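Local structure of putative methylthioribose-1-phosphate isomerase (Pyrococcus horikoshii OT3, 6A34) at residues Leu148-Tyr153 with Val278-Ser283; Leu164-Ala169 with Tyr262-Leu267; Gly245-Val250 with Phe255-Gly260. The protein probably catalyses the interconversion of 5-methylthioribose 1-phosphate and 5-methylthioribulose 1-phosphate, a step of the methionine salvage pathway. All blocks are in the same frame, centred on the assembly; numbering follows the deposited sequence.

Contact 1 of 3, residues Leu148-Tyr153 with Val278-Ser283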
ATOM      1  N   LEU A 148     -25.951   7.372 -13.748  1.00 37.34           N
ATOM      2  CA  LEU A 148     -26.312   6.664 -14.952  1.00 36.05           C
ATOM      3  C   LEU A 148     -25.640   7.304 -16.179  1.00 33.00           C
ATOM      4  O   LEU A 148     -25.081   6.614 -17.021  1.00 32.67           O
ATOM      5  CB  LEU A 148     -27.826   6.677 -15.101  1.00 39.09           C
ATOM      6  CG  LEU A 148     -28.551   5.494 -14.493  1.00 42.54           C
ATOM      7  CD1 LEU A 148     -30.065   5.723 -14.567  1.00 48.61           C
ATOM      8  CD2 LEU A 148     -28.167   4.208 -15.198  1.00 42.93           C
ATOM      9  N   ARG A 149     -25.703   8.626 -16.264  1.00 35.47           N
ATOM     10  CA  ARG A 149     -25.112   9.373 -17.362  1.00 37.24           C
ATOM     11  C   ARG A 149     -23.586   9.187 -17.369  1.00 38.04           C
ATOM     12  O   ARG A 149     -23.010   8.864 -18.419  1.00 37.51           O
ATOM     13  CB  ARG A 149     -25.490  10.852 -17.260  1.00 39.41           C
ATOM     14  CG  ARG A 149     -26.956  11.150 -17.568  1.00 39.48           C
ATOM     15  CD  ARG A 149     -27.293  12.627 -17.598  1.00 39.60           C
ATOM     16  NE  ARG A 149     -26.881  13.387 -16.417  1.00 45.16           N
ATOM     17  CZ  ARG A 149     -27.673  13.690 -15.391  1.00 48.21           C
ATOM     18  NH1 ARG A 149     -28.857  13.108 -15.291  1.00 45.49           N
ATOM     19  NH2 ARG A 149     -27.282  14.583 -14.488  1.00 40.97           N
ATOM     20  N   MET A 150     -22.939   9.390 -16.215  1.00 32.92           N
ATOM     21  CA  MET A 150     -21.478   9.227 -16.110  1.00 35.75           C
ATOM     22  C   MET A 150     -21.059   7.857 -16.659  1.00 34.81           C
ATOM     23  O   MET A 150     -20.093   7.757 -17.359  1.00 39.39           O
ATOM     24  CB  MET A 150     -21.009   9.291 -14.656  1.00 37.68           C
ATOM     25  CG  MET A 150     -20.533  10.637 -14.203  1.00 41.18           C
ATOM     26  SD  MET A 150     -20.246  10.547 -12.403  1.00 41.76           S
ATOM     27  CE  MET A 150     -21.775  11.219 -11.755  1.00 42.33           C
ATOM     28  N   GLY A 151     -21.779   6.801 -16.276  1.00 36.05           N
ATOM     29  CA  GLY A 151     -21.425   5.437 -16.631  1.00 35.98           C
ATOM     30  C   GLY A 151     -21.381   5.254 -18.135  1.00 40.06           C
ATOM     31  O   GLY A 151     -20.450   4.629 -18.666  1.00 36.27           O
ATOM     32  N   HIS A 152     -22.417   5.768 -18.812  1.00 38.19           N
ATOM     33  CA  HIS A 152     -22.566   5.610 -20.264  1.00 36.98           C
ATOM     34  C   HIS A 152     -21.543   6.494 -20.984  1.00 34.44           C
ATOM     35  O   HIS A 152     -20.951   6.037 -21.970  1.00 35.59           O
ATOM     36  CB  HIS A 152     -24.012   5.878 -20.739  1.00 35.55           C
ATOM     37  CG  HIS A 152     -24.984   4.849 -20.274  1.00 36.10           C
ATOM     38  ND1 HIS A 152     -25.539   4.878 -19.011  1.00 35.73           N
ATOM     39  CD2 HIS A 152     -25.443   3.721 -20.859  1.00 38.07           C
ATOM     40  CE1 HIS A 152     -26.327   3.822 -18.854  1.00 38.48           C
ATOM     41  NE2 HIS A 152     -26.278   3.092 -19.965  1.00 36.52           N
ATOM     42  N   TYR A 153     -21.329   7.726 -20.501  1.00 34.24           N
ATOM     43  CA  TYR A 153     -20.286   8.614 -21.090  1.00 36.29           C
ATOM     44  C   TYR A 153     -18.895   7.992 -20.945  1.00 34.50           C
ATOM     45  O   TYR A 153     -18.157   7.940 -21.902  1.00 35.94           O
ATOM     46  CB  TYR A 153     -20.240   9.981 -20.427  1.00 35.28           C
ATOM     47  CG  TYR A 153     -21.309  10.930 -20.892  1.00 38.56           C
ATOM     48  CD1 TYR A 153     -21.410  11.275 -22.229  1.00 39.10           C
ATOM     49  CD2 TYR A 153     -22.171  11.536 -19.989  1.00 38.38           C
ATOM     50  CE1 TYR A 153     -22.364  12.175 -22.668  1.00 40.40           C
ATOM     51  CE2 TYR A 153     -23.145  12.419 -20.413  1.00 39.64           C
ATOM     52  CZ  TYR A 153     -23.239  12.735 -21.757  1.00 38.83           C
ATOM     53  OH  TYR A 153     -24.159  13.624 -22.191  1.00 43.63           O
ATOM     54  N   VAL A 278     -13.577  10.561 -13.046  1.00 31.82           N
ATOM     55  CA  VAL A 278     -14.998  10.585 -13.262  1.00 32.28           C
ATOM     56  C   VAL A 278     -15.624  11.188 -12.005  1.00 34.74           C
ATOM     57  O   VAL A 278     -15.300  10.746 -10.879  1.00 35.26           O
ATOM     58  CB  VAL A 278     -15.567   9.187 -13.587  1.00 36.57           C
ATOM     59  CG1 VAL A 278     -15.119   8.112 -12.606  1.00 36.78           C
ATOM     60  CG2 VAL A 278     -17.091   9.198 -13.679  1.00 37.65           C
ATOM     61  N   ALA A 279     -16.464  12.216 -12.197  1.00 33.70           N
ATOM     62  CA  ALA A 279     -17.218  12.874 -11.126  1.00 32.55           C
ATOM     63  C   ALA A 279     -18.365  13.699 -11.699  1.00 38.90           C
ATOM     64  O   ALA A 279     -18.289  14.124 -12.851  1.00 36.87           O
ATOM     65  CB  ALA A 279     -16.318  13.756 -10.340  1.00 35.19           C
ATOM     66  N   PRO A 280     -19.434  13.965 -10.907  1.00 37.17           N
ATOM     67  CA  PRO A 280     -20.513  14.858 -11.330  1.00 35.04           C
ATOM     68  C   PRO A 280     -20.057  16.317 -11.286  1.00 34.55           C
ATOM     69  O   PRO A 280     -19.077  16.614 -10.606  1.00 34.62           O
ATOM     70  CB  PRO A 280     -21.636  14.571 -10.320  1.00 36.63           C
ATOM     71  CG  PRO A 280     -20.917  14.115  -9.072  1.00 39.97           C
ATOM     72  CD  PRO A 280     -19.628  13.465  -9.537  1.00 37.57           C
ATOM     73  N   LEU A 281     -20.763  17.197 -12.014  1.00 38.04           N
ATOM     74  CA  LEU A 281     -20.483  18.654 -12.070  1.00 41.79           C
ATOM     75  C   LEU A 281     -20.350  19.281 -10.671  1.00 44.70           C
ATOM     76  O   LEU A 281     -19.535  20.172 -10.473  1.00 47.72           O
ATOM     77  CB  LEU A 281     -21.571  19.364 -12.879  1.00 48.32           C
ATOM     78  CG  LEU A 281     -21.135  19.859 -14.260  1.00 54.08           C
ATOM     79  CD1 LEU A 281     -20.490  18.748 -15.065  1.00 54.16           C
ATOM     80  CD2 LEU A 281     -22.308  20.455 -15.015  1.00 55.95           C
ATOM     81  N   SER A 282     -21.121  18.793  -9.700  1.00 42.13           N
ATOM     82  CA  SER A 282     -21.165  19.350  -8.372  1.00 45.41           C
ATOM     83  C   SER A 282     -19.844  19.119  -7.621  1.00 46.93           C
ATOM     84  O   SER A 282     -19.650  19.696  -6.557  1.00 45.83           O
ATOM     85  CB  SER A 282     -22.337  18.784  -7.599  1.00 45.46           C
ATOM     86  OG  SER A 282     -22.204  17.381  -7.446  1.00 45.93           O
ATOM     87  N   SER A 283     -18.955  18.270  -8.152  1.00 43.99           N
ATOM     88  CA  SER A 283     -17.636  18.010  -7.528  1.00 44.06           C
ATOM     89  C   SER A 283     -16.567  18.937  -8.121  1.00 42.89           C
ATOM     90  O   SER A 283     -15.434  18.929  -7.673  1.00 42.54           O
ATOM     91  CB  SER A 283     -17.218  16.561  -7.679  1.00 43.72           C
ATOM     92  OG  SER A 283     -18.221  15.700  -7.178  1.00 42.99           O
TER

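Contact 2 of 3, residues Leu164-Ala169 with Tyr262-Leu267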
ATOM      1  N   LEU A 164      -8.014  -0.425 -14.402  1.00 28.34           N
ATOM      2  CA  LEU A 164      -7.515  -0.387 -12.994  1.00 31.40           C
ATOM      3  C   LEU A 164      -8.125   0.831 -12.286  1.00 26.09           C
ATOM      4  O   LEU A 164      -8.310   1.886 -12.858  1.00 27.66           O
ATOM      5  CB  LEU A 164      -5.981  -0.492 -13.053  1.00 29.38           C
ATOM      6  CG  LEU A 164      -5.026   0.035 -11.974  1.00 36.75           C
ATOM      7  CD1 LEU A 164      -5.633   0.818 -10.836  1.00 39.77           C
ATOM      8  CD2 LEU A 164      -4.108  -1.060 -11.453  1.00 33.45           C
ATOM      9  N   THR A 165      -8.516   0.633 -11.039  1.00 25.46           N
ATOM     10  CA  THR A 165      -9.056   1.720 -10.241  1.00 28.61           C
ATOM     11  C   THR A 165      -8.496   1.630  -8.825  1.00 29.73           C
ATOM     12  O   THR A 165      -7.653   0.761  -8.504  1.00 25.54           O
ATOM     13  CB  THR A 165     -10.590   1.746 -10.288  1.00 25.83           C
ATOM     14  OG1 THR A 165     -11.100   2.997  -9.811  1.00 26.28           O
ATOM     15  CG2 THR A 165     -11.216   0.623  -9.508  1.00 27.01           C
ATOM     16  N   HIS A 166      -8.937   2.612  -8.035  1.00 30.91           N
ATOM     17  CA  HIS A 166      -8.387   2.976  -6.779  1.00 29.41           C
ATOM     18  C   HIS A 166      -9.533   3.378  -5.852  1.00 31.15           C
ATOM     19  O   HIS A 166     -10.490   4.033  -6.273  1.00 32.07           O
ATOM     20  CB  HIS A 166      -7.388   4.117  -7.007  1.00 29.08           C
ATOM     21  CG  HIS A 166      -6.418   4.330  -5.888  1.00 29.48           C
ATOM     22  ND1 HIS A 166      -5.308   3.541  -5.720  1.00 29.97           N
ATOM     23  CD2 HIS A 166      -6.363   5.250  -4.900  1.00 30.53           C
ATOM     24  CE1 HIS A 166      -4.611   3.962  -4.672  1.00 29.12           C
ATOM     25  NE2 HIS A 166      -5.229   5.009  -4.153  1.00 27.96           N
ATOM     26  N   CYS A 167      -9.405   3.008  -4.582  1.00 32.75           N
ATOM     27  CA  CYS A 167     -10.356   3.373  -3.542  1.00 33.53           C
ATOM     28  C   CYS A 167     -11.722   2.747  -3.828  1.00 32.97           C
ATOM     29  O   CYS A 167     -11.786   1.668  -4.431  1.00 31.61           O
ATOM     30  CB  CYS A 167     -10.487   4.886  -3.374  1.00 32.84           C
ATOM     31  SG  CYS A 167     -10.996   5.321  -1.686  1.00 38.22           S
ATOM     32  N   ASN A 168     -12.785   3.419  -3.343  1.00 35.14           N
ATOM     33  CA  ASN A 168     -14.190   3.041  -3.586  1.00 36.82           C
ATOM     34  C   ASN A 168     -14.982   4.253  -4.099  1.00 34.34           C
ATOM     35  O   ASN A 168     -15.237   5.216  -3.346  1.00 27.41           O
ATOM     36  CB  ASN A 168     -14.934   2.515  -2.348  1.00 35.51           C
ATOM     37  CG  ASN A 168     -16.349   2.084  -2.699  1.00 37.27           C
ATOM     38  OD1 ASN A 168     -17.316   2.695  -2.243  1.00 33.27           O
ATOM     39  ND2 ASN A 168     -16.484   1.055  -3.532  1.00 35.21           N
ATOM     40  N   ALA A 169     -15.391   4.134  -5.365  1.00 30.83           N
ATOM     41  CA  ALA A 169     -16.204   5.087  -6.057  1.00 31.68           C
ATOM     42  C   ALA A 169     -17.312   4.311  -6.764  1.00 31.70           C
ATOM     43  O   ALA A 169     -17.738   4.665  -7.867  1.00 33.99           O
ATOM     44  CB  ALA A 169     -15.376   5.892  -7.022  1.00 29.69           C
ATOM     45  N   TYR A 262      -2.267  10.280  -7.253  1.00 26.41           N
ATOM     46  CA  TYR A 262      -1.155  10.977  -7.871  1.00 27.57           C
ATOM     47  C   TYR A 262      -0.113   9.967  -8.338  1.00 25.89           C
ATOM     48  O   TYR A 262       0.404  10.090  -9.439  1.00 25.56           O
ATOM     49  CB  TYR A 262      -0.564  12.059  -6.953  1.00 28.12           C
ATOM     50  CG  TYR A 262       0.709  12.664  -7.486  1.00 26.36           C
ATOM     51  CD1 TYR A 262       0.725  13.322  -8.700  1.00 25.75           C
ATOM     52  CD2 TYR A 262       1.907  12.561  -6.792  1.00 25.32           C
ATOM     53  CE1 TYR A 262       1.898  13.849  -9.229  1.00 26.63           C
ATOM     54  CE2 TYR A 262       3.083  13.088  -7.300  1.00 25.83           C
ATOM     55  CZ  TYR A 262       3.088  13.732  -8.525  1.00 27.32           C
ATOM     56  OH  TYR A 262       4.243  14.275  -9.020  1.00 28.00           O
ATOM     57  N   MET A 263       0.161   8.961  -7.508  1.00 29.49           N
ATOM     58  CA  MET A 263       1.111   7.863  -7.841  1.00 28.56           C
ATOM     59  C   MET A 263       0.709   7.179  -9.157  1.00 26.50           C
ATOM     60  O   MET A 263       1.560   6.952 -10.045  1.00 23.56           O
ATOM     61  CB  MET A 263       1.175   6.811  -6.732  1.00 31.23           C
ATOM     62  CG  MET A 263       2.039   5.574  -7.123  1.00 36.29           C
ATOM     63  SD  MET A 263       1.018   4.125  -7.545  1.00 48.07           S
ATOM     64  CE  MET A 263       0.539   3.759  -5.859  1.00 36.88           C
ATOM     65  N   LEU A 264      -0.575   6.822  -9.249  1.00 27.04           N
ATOM     66  CA  LEU A 264      -1.197   6.191 -10.445  1.00 27.45           C
ATOM     67  C   LEU A 264      -1.097   7.107 -11.670  1.00 25.56           C
ATOM     68  O   LEU A 264      -0.877   6.649 -12.774  1.00 28.58           O
ATOM     69  CB  LEU A 264      -2.676   5.906 -10.149  1.00 28.77           C
ATOM     70  CG  LEU A 264      -2.963   4.773  -9.169  1.00 28.10           C
ATOM     71  CD1 LEU A 264      -4.470   4.571  -9.031  1.00 26.41           C
ATOM     72  CD2 LEU A 264      -2.261   3.493  -9.612  1.00 26.90           C
ATOM     73  N   ALA A 265      -1.378   8.393 -11.482  1.00 27.51           N
ATOM     74  CA  ALA A 265      -1.302   9.376 -12.599  1.00 28.15           C
ATOM     75  C   ALA A 265       0.123   9.358 -13.191  1.00 26.00           C
ATOM     76  O   ALA A 265       0.293   9.293 -14.408  1.00 26.22           O
ATOM     77  CB  ALA A 265      -1.692  10.759 -12.111  1.00 26.12           C
ATOM     78  N   VAL A 266       1.139   9.344 -12.323  1.00 26.61           N
ATOM     79  CA  VAL A 266       2.528   9.402 -12.780  1.00 28.35           C
ATOM     80  C   VAL A 266       2.874   8.065 -13.420  1.00 26.85           C
ATOM     81  O   VAL A 266       3.349   8.043 -14.530  1.00 27.15           O
ATOM     82  CB  VAL A 266       3.501   9.787 -11.651  1.00 30.64           C
ATOM     83  CG1 VAL A 266       4.968   9.605 -12.050  1.00 29.18           C
ATOM     84  CG2 VAL A 266       3.256  11.220 -11.219  1.00 31.10           C
ATOM     85  N   LEU A 267       2.476   6.954 -12.808  1.00 25.57           N
ATOM     86  CA  LEU A 267       2.758   5.654 -13.486  1.00 26.27           C
ATOM     87  C   LEU A 267       1.990   5.469 -14.779  1.00 24.13           C
ATOM     88  O   LEU A 267       2.555   4.915 -15.724  1.00 26.97           O
ATOM     89  CB  LEU A 267       2.477   4.510 -12.542  1.00 30.38           C
ATOM     90  CG  LEU A 267       3.411   4.486 -11.343  1.00 32.48           C
ATOM     91  CD1 LEU A 267       2.678   3.737 -10.245  1.00 37.17           C
ATOM     92  CD2 LEU A 267       4.721   3.824 -11.722  1.00 35.66           C
TER

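Contact 3 of 3, residues Gly245-Val250 with Phe255-Gly260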
ATOM      1  N   GLY A 245     -12.091   8.136  -9.267  1.00 31.46           N
ATOM      2  CA  GLY A 245     -13.043   9.179  -8.907  1.00 29.82           C
ATOM      3  C   GLY A 245     -12.307  10.453  -8.535  1.00 29.31           C
ATOM      4  O   GLY A 245     -11.118  10.563  -8.756  1.00 31.35           O
ATOM      5  N   ALA A 246     -13.032  11.431  -7.975  1.00 32.05           N
ATOM      6  CA  ALA A 246     -12.439  12.693  -7.525  1.00 32.79           C
ATOM      7  C   ALA A 246     -13.186  13.185  -6.295  1.00 33.59           C
ATOM      8  O   ALA A 246     -14.408  13.243  -6.321  1.00 39.69           O
ATOM      9  CB  ALA A 246     -12.495  13.719  -8.625  1.00 32.45           C
ATOM     10  N   ASP A 247     -12.454  13.569  -5.245  1.00 34.38           N
ATOM     11  CA  ASP A 247     -13.082  14.233  -4.120  1.00 38.25           C
ATOM     12  C   ASP A 247     -13.356  15.696  -4.501  1.00 38.81           C
ATOM     13  O   ASP A 247     -14.367  16.239  -4.125  1.00 34.18           O
ATOM     14  CB  ASP A 247     -12.319  13.968  -2.826  1.00 44.12           C
ATOM     15  CG  ASP A 247     -12.441  12.483  -2.495  1.00 57.82           C
ATOM     16  OD1 ASP A 247     -13.527  12.064  -2.001  1.00 58.80           O
ATOM     17  OD2 ASP A 247     -11.499  11.724  -2.820  1.00 58.32           O
ATOM     18  N   ARG A 248     -12.506  16.291  -5.334  1.00 39.06           N
ATOM     19  CA  ARG A 248     -12.683  17.673  -5.709  1.00 40.12           C
ATOM     20  C   ARG A 248     -11.808  18.015  -6.926  1.00 36.25           C
ATOM     21  O   ARG A 248     -10.578  17.944  -6.892  1.00 34.87           O
ATOM     22  CB  ARG A 248     -12.352  18.557  -4.504  1.00 45.20           C
ATOM     23  CG  ARG A 248     -12.129  20.019  -4.858  1.00 51.65           C
ATOM     24  CD  ARG A 248     -11.845  20.867  -3.648  1.00 50.84           C
ATOM     25  NE  ARG A 248     -13.107  21.104  -2.996  1.00 64.81           N
ATOM     26  CZ  ARG A 248     -13.328  22.068  -2.125  1.00 64.60           C
ATOM     27  NH1 ARG A 248     -14.565  22.284  -1.717  1.00 59.84           N
ATOM     28  NH2 ARG A 248     -12.314  22.798  -1.679  1.00 65.69           N
ATOM     29  N   ILE A 249     -12.465  18.441  -7.998  1.00 34.57           N
ATOM     30  CA  ILE A 249     -11.816  18.948  -9.171  1.00 32.46           C
ATOM     31  C   ILE A 249     -11.894  20.473  -9.119  1.00 35.36           C
ATOM     32  O   ILE A 249     -12.939  20.992  -8.850  1.00 38.04           O
ATOM     33  CB  ILE A 249     -12.508  18.386 -10.426  1.00 33.15           C
ATOM     34  CG1 ILE A 249     -12.568  16.861 -10.372  1.00 30.30           C
ATOM     35  CG2 ILE A 249     -11.836  18.925 -11.686  1.00 33.02           C
ATOM     36  CD1 ILE A 249     -13.329  16.198 -11.507  1.00 33.09           C
ATOM     37  N   VAL A 250     -10.781  21.170  -9.387  1.00 34.37           N
ATOM     38  CA  VAL A 250     -10.798  22.610  -9.402  1.00 32.50           C
ATOM     39  C   VAL A 250     -10.742  23.111 -10.866  1.00 34.58           C
ATOM     40  O   VAL A 250     -10.826  22.327 -11.799  1.00 34.71           O
ATOM     41  CB  VAL A 250      -9.683  23.144  -8.499  1.00 33.20           C
ATOM     42  CG1 VAL A 250      -9.850  22.694  -7.047  1.00 34.98           C
ATOM     43  CG2 VAL A 250      -8.326  22.753  -9.008  1.00 32.58           C
ATOM     44  N   PHE A 255      -7.086  17.817  -9.522  1.00 33.12           N
ATOM     45  CA  PHE A 255      -8.084  17.254  -8.623  1.00 31.37           C
ATOM     46  C   PHE A 255      -7.430  16.555  -7.428  1.00 29.16           C
ATOM     47  O   PHE A 255      -6.315  16.037  -7.507  1.00 28.87           O
ATOM     48  CB  PHE A 255      -9.040  16.317  -9.367  1.00 29.18           C
ATOM     49  CG  PHE A 255      -8.433  15.033  -9.867  1.00 28.96           C
ATOM     50  CD1 PHE A 255      -7.583  15.027 -10.959  1.00 28.44           C
ATOM     51  CD2 PHE A 255      -8.744  13.826  -9.278  1.00 27.91           C
ATOM     52  CE1 PHE A 255      -7.024  13.842 -11.416  1.00 29.62           C
ATOM     53  CE2 PHE A 255      -8.181  12.649  -9.740  1.00 27.77           C
ATOM     54  CZ  PHE A 255      -7.307  12.658 -10.788  1.00 27.76           C
ATOM     55  N   ALA A 256      -8.182  16.571  -6.327  1.00 29.52           N
ATOM     56  CA  ALA A 256      -7.910  15.854  -5.110  1.00 30.04           C
ATOM     57  C   ALA A 256      -8.623  14.505  -5.152  1.00 29.13           C
ATOM     58  O   ALA A 256      -9.761  14.413  -5.584  1.00 30.44           O
ATOM     59  CB  ALA A 256      -8.372  16.680  -3.934  1.00 31.46           C
ATOM     60  N   ASN A 257      -7.928  13.445  -4.750  1.00 29.52           N
ATOM     61  CA  ASN A 257      -8.568  12.124  -4.644  1.00 30.01           C
ATOM     62  C   ASN A 257      -7.780  11.347  -3.589  1.00 30.09           C
ATOM     63  O   ASN A 257      -6.724  11.828  -3.166  1.00 26.18           O
ATOM     64  CB  ASN A 257      -8.680  11.417  -6.000  1.00 30.24           C
ATOM     65  CG  ASN A 257      -9.667  10.267  -5.983  1.00 31.68           C
ATOM     66  OD1 ASN A 257     -10.810  10.442  -5.555  1.00 28.70           O
ATOM     67  ND2 ASN A 257      -9.219   9.076  -6.372  1.00 27.50           N
ATOM     68  N   LYS A 258      -8.315  10.187  -3.166  1.00 29.52           N
ATOM     69  CA  LYS A 258      -7.709   9.370  -2.153  1.00 30.36           C
ATOM     70  C   LYS A 258      -6.231   9.195  -2.474  1.00 30.22           C
ATOM     71  O   LYS A 258      -5.850   8.913  -3.651  1.00 29.64           O
ATOM     72  CB  LYS A 258      -8.319   7.966  -2.049  1.00 35.06           C
ATOM     73  CG  LYS A 258      -8.315   7.385  -0.637  1.00 45.09           C
ATOM     74  CD  LYS A 258      -9.104   8.234   0.375  1.00 50.04           C
ATOM     75  CE  LYS A 258      -9.633   7.466   1.571  1.00 60.27           C
ATOM     76  NZ  LYS A 258      -9.899   8.363   2.732  1.00 62.77           N
ATOM     77  N   ILE A 259      -5.448   9.228  -1.397  1.00 26.58           N
ATOM     78  CA  ILE A 259      -4.006   9.091  -1.427  1.00 28.43           C
ATOM     79  C   ILE A 259      -3.614   7.879  -2.281  1.00 26.19           C
ATOM     80  O   ILE A 259      -4.182   6.772  -2.183  1.00 27.08           O
ATOM     81  CB  ILE A 259      -3.446   9.005  -0.001  1.00 29.98           C
ATOM     82  CG1 ILE A 259      -1.928   9.156   0.027  1.00 32.48           C
ATOM     83  CG2 ILE A 259      -3.892   7.717   0.674  1.00 32.82           C
ATOM     84  CD1 ILE A 259      -1.450  10.565  -0.235  1.00 33.89           C
ATOM     85  N   GLY A 260      -2.671   8.122  -3.185  1.00 24.80           N
ATOM     86  CA  GLY A 260      -2.251   7.113  -4.157  1.00 25.22           C
ATOM     87  C   GLY A 260      -2.645   7.442  -5.584  1.00 23.25           C
ATOM     88  O   GLY A 260      -2.095   6.877  -6.505  1.00 26.98           O
TER

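Contact 1 of 3, residues Leu148-Tyr153 with Val278-Ser283
Met150, on the long helix 125-157, makes a buried apolar contact with Val278, Ala279 and Pro280, where the chain leaves the C-terminal end of strand 275-278 in the mostly parallel central sheet. The whole contact is carried by this one thioether side chain. Its CG and SD lie against a methyl of Val278, and Met150 SD is 3.7 Å from Val278 CG2. The same sulfur rests on the backbone beyond the strand, Met150 SD being 3.7 Å from Ala279 C. The terminal methyl goes furthest and packs on the proline ring, Met150 CE standing 3.6 Å from Pro280 CB. A bend at the sulfur (chi3 -97°) turns CE out of line with the extended CB-CG-SD part and onto that ring. On the valine, CG2 is the branch that meets the methionine; the valine side chain also packs on Ile335 of strand 333-336 and Val180 of helix 180-189. An alanine in place of Met150 would probably open a gap between helix and strand end, with Val278 CG2 and the Pro280 ring losing their shared partner. Within the helix, His152 ND1 donates a nearly straight bond back to Leu148 O (2.7 Å). No hydrogen bond joins the two segments, so helix and strand end are held here by van der Waals contact and exclusion of water.

Contact 2 of 3, residues Leu164-Ala169 with Tyr262-Leu267
Leu264 and His166 make the main apolar contact here, one methyl group touching an imidazole. Leu264 CD1 sits beside the base of the histidine, 3.6 Å from His166 ND1 and equally close to its CB, and meets the ring obliquely. With CG of His166 anti to the backbone N (chi1 -162°), the imidazole reaches out from the end of strand 161-165 to helix 261-270. Leu264 CG lies anti to its own carbonyl carbon (chi1 -72°), which, with an extended chi2, sends CD1 toward the strand end. A looser methyl-to-methyl approach, Leu164 CD1 to Leu264 CD1 at 4.3 Å, extends the apolar patch along the strand. Ala230 and Met234 of helix 230-235 pack on the same leucine.

The polar interactions run past this contact rather than across it. His166 ND1 is hydrogen-bonded to Asp199 on neighbouring strand 193-199, and NE2 to the carbonyl O of Ile259, just before the helix. Both ring nitrogens are thus engaged, which fixes the rotation of the imidazole while the leucine methyl packs beside it. Next in the chain is Cys167, predicted to stabilise the transition state; Cys167 SG accepts a weak bond from Asn168 N (3.1 Å, 143°).

At the subunit interface, Tyr262 OH is hydrogen-bonded to His271 of the second subunit, and His166 and Met263 pack on Asn228 of that subunit. The chemistry is that of a buried histidine hydrogen-bonded through both ring nitrogens and bordered by a leucine methyl: NE2 must donate to the carbonyl of Ile259, and the Asp199 carboxylate would favour a proton on ND1 as well, so the ring may well be doubly protonated. It ties the strand end preceding Cys167 to the turn that leads into helix 261-270.

Contact 3 of 3, residues Gly245-Val250 with Phe255-Gly260
Strands 248-250 and 255-258 form a beta hairpin with a classic bulge, running antiparallel at 163°. Asp247 and Arg248 both face Ala256: Ala256 O accepts a bond from Asp247 N (2.8 Å) and a weak, longer one from Arg248 N. In return Ala256 N donates to Arg248 O at 2.8 Å, completing the hydrogen-bonded pair. Ile249 and Phe255 form the next, non-hydrogen-bonded pair; their side chains share one face of the sheet, with Ile249 CG1 3.7 Å from Phe255 CB. Phe255 CG stands between its backbone N and carbonyl carbon (chi1 68°), and this swings the ring back along the hairpin to Ala246, whose CB lies 3.8 Å from Phe255 CD2. Phe255 also packs on Val244, Phe275 and Ala277 of the central sheet.

The bulge also presents Asp247, the predicted proton donor, beside Asn257, predicted to bind substrate. Their side chains cross at about a right angle, yet the carboxylate and amide planes are only 22° apart. Lys258, also predicted to bind substrate, has its NZ 6.7 Å from Asp247 OD2, with no contact between the charged atoms. Beyond it, Gly260 occupies the N-cap position of helix 261-270. The arrangement is that of a bulged hairpin bringing active-site residues together from both of its arms, in an MtnA member of the eIF-2B alpha/beta/delta family.

Along the chain the contacts are nested: 245-250 with 255-260 lies inside the loop closed by contact 2, which lies inside that closed by contact 1. Contacts 1 and 2 involve the ends of two parallel strands of the central sheet, 275-278 and 161-165, on either side of strand 241-244; their centres are about 17 Å apart and the two contacts do not touch. Contact 3, in a smaller mixed sheet, touches both, with centres about 14 Å from contact 1 and 10 Å from contact 2. Ser283 and Ile249 join it to contact 1, and Cys167 packs on Lys258 from contact 2. The predicted transition-state stabiliser Cys167 and predicted proton donor Asp247 thus come from neighbouring contacts.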